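Local coordinates for protein beta-glucoside kinase (Listeria monocytogenes, PDB 4HTL) that phosphorylates cellobiose with ATP to give cellobiose-6'-phosphate and may also regulate transcription of the cellobiose-PTS operon, at residues A7-G12 with I60-P65. Sequence-based numbering, arbitrary orientation.
Sequences AAFDIG and IAVSAP
Ile-11, Phe-9 and Ser-63 carry most of this pairing of neighbouring parallel strands, 7-11 and 60-64, in the mixed sheet of the actin-like ATPase fold. At the C-terminal end, CG2 of Ile-11 lies 3.6 Å from CD of Pro-65, the two side chains crossing at about a right angle. The other branch of Ile-11, its CG1 beside the backbone N (chi1 -59°), carries CD1 to CG1 of Val-62 and CB of Ala-64; a beta-branched residue, at ease in a strand, can send its two branches to different neighbours. Phe-9 offers its ring edge to Ile-60, whose CG2 sits in the ring plane 3.8 Å from CE2. Met-47 of helix 40-52 touches both Phe-9 and Ile-11, while Leu-93 of helix 89-97 packs on Ile-60 and Val-62.

Ser-63 is gripped through its backbone: its N donates to Phe-9 O at 2.7 Å, and its O accepts from Ile-11 N in a nearly straight bond (175°). On the face it shares with Asp-10, the small hydroxyl OG donates to Asp-10 OD1 at 2.9 Å, arriving from above the carboxylate plane. The same face carries the small buried methyls of Ala-8 and Ala-61. Residues 8-12 belong to the probable ATP-binding segment, so the serine bond, which restrains the Asp-10 carboxylate, is consistent with a second-shell part in ordering that segment.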
loop_
_atom_site.group_PDB
_atom_site.type_symbol
_atom_site.label_atom_id
_atom_site.label_comp_id
_atom_site.label_asym_id
_atom_site.label_seq_id
_atom_site.Cartn_x
_atom_site.Cartn_y
_atom_site.Cartn_z
ATOM N N ALA A 7 23.544 22.932 -4.743
ATOM C CA ALA A 7 24.313 21.733 -5.101
ATOM C C ALA A 7 23.456 20.495 -4.834
ATOM O O ALA A 7 23.078 20.241 -3.692
ATOM C CB ALA A 7 25.607 21.661 -4.307
ATOM N N ALA A 8 23.150 19.745 -5.888
ATOM C CA ALA A 8 22.314 18.553 -5.795
ATOM C C ALA A 8 23.144 17.317 -6.065
ATOM O O ALA A 8 23.986 17.288 -6.996
ATOM C CB ALA A 8 21.125 18.633 -6.784
ATOM N N PHE A 9 22.883 16.281 -5.286
ATOM C CA PHE A 9 23.516 15.010 -5.442
ATOM C C PHE A 9 22.499 13.893 -5.523
ATOM O O PHE A 9 21.624 13.784 -4.683
ATOM C CB PHE A 9 24.449 14.702 -4.263
ATOM C CG PHE A 9 25.570 15.681 -4.103
ATOM C CD1 PHE A 9 26.689 15.573 -4.897
ATOM C CD2 PHE A 9 25.484 16.738 -3.203
ATOM C CE1 PHE A 9 27.722 16.489 -4.792
ATOM C CE2 PHE A 9 26.515 17.664 -3.096
ATOM C CZ PHE A 9 27.633 17.543 -3.898
ATOM N N ASP A 10 22.699 13.005 -6.487
ATOM C CA ASP A 10 21.849 11.837 -6.635
ATOM C C ASP A 10 22.720 10.607 -6.652
ATOM O O ASP A 10 23.437 10.345 -7.642
ATOM C CB ASP A 10 21.054 11.930 -7.930
ATOM C CG ASP A 10 20.168 10.717 -8.167
ATOM O OD1 ASP A 10 19.735 10.000 -7.203
ATOM O OD2 ASP A 10 19.888 10.501 -9.333
ATOM N N ILE A 11 22.651 9.862 -5.557
ATOM C CA ILE A 11 23.471 8.681 -5.341
ATOM C C ILE A 11 22.803 7.470 -5.956
ATOM O O ILE A 11 21.773 6.986 -5.449
ATOM C CB ILE A 11 23.692 8.444 -3.837
ATOM C CG1 ILE A 11 24.366 9.662 -3.213
ATOM C CG2 ILE A 11 24.553 7.199 -3.638
ATOM C CD1 ILE A 11 24.318 9.715 -1.693
ATOM N N GLY A 12 23.352 7.025 -7.086
ATOM C CA GLY A 12 22.824 5.889 -7.852
ATOM C C GLY A 12 23.523 4.586 -7.537
ATOM O O GLY A 12 24.376 4.519 -6.634
ATOM N N ILE A 60 22.531 22.631 -0.222
ATOM C CA ILE A 60 22.868 21.282 -0.673
ATOM C C ILE A 60 21.644 20.382 -0.524
ATOM O O ILE A 60 21.000 20.390 0.531
ATOM C CB ILE A 60 24.059 20.677 0.111
ATOM C CG1 ILE A 60 25.330 21.569 0.022
ATOM C CG2 ILE A 60 24.343 19.255 -0.381
ATOM C CD1 ILE A 60 26.445 21.170 0.978
ATOM N N ALA A 61 21.341 19.615 -1.582
ATOM C CA ALA A 61 20.170 18.731 -1.648
ATOM C C ALA A 61 20.664 17.357 -2.082
ATOM O O ALA A 61 21.404 17.230 -3.066
ATOM C CB ALA A 61 19.147 19.263 -2.660
ATOM N N VAL A 62 20.293 16.337 -1.325
ATOM C CA VAL A 62 20.746 14.969 -1.578
ATOM C C VAL A 62 19.576 14.017 -1.791
ATOM O O VAL A 62 18.582 14.035 -1.019
ATOM C CB VAL A 62 21.611 14.455 -0.394
ATOM C CG1 VAL A 62 22.098 13.016 -0.647
ATOM C CG2 VAL A 62 22.767 15.428 -0.109
ATOM N N SER A 63 19.734 13.150 -2.805
ATOM C CA SER A 63 18.886 11.991 -3.035
ATOM C C SER A 63 19.769 10.746 -2.737
ATOM O O SER A 63 20.788 10.499 -3.401
ATOM C CB SER A 63 18.374 11.992 -4.487
ATOM O OG SER A 63 18.001 10.722 -4.962
ATOM N N ALA A 64 19.383 9.968 -1.742
ATOM C CA ALA A 64 20.194 8.875 -1.248
ATOM C C ALA A 64 19.416 7.576 -1.184
ATOM O O ALA A 64 18.236 7.580 -0.807
ATOM C CB ALA A 64 20.721 9.224 0.157
ATOM N N PRO A 65 20.085 6.438 -1.468
ATOM C CA PRO A 65 19.378 5.173 -1.234
ATOM C C PRO A 65 19.165 4.859 0.225
ATOM O O PRO A 65 19.807 5.438 1.114
ATOM C CB PRO A 65 20.234 4.124 -1.951
ATOM C CG PRO A 65 21.594 4.721 -1.994
ATOM C CD PRO A 65 21.438 6.223 -2.006
#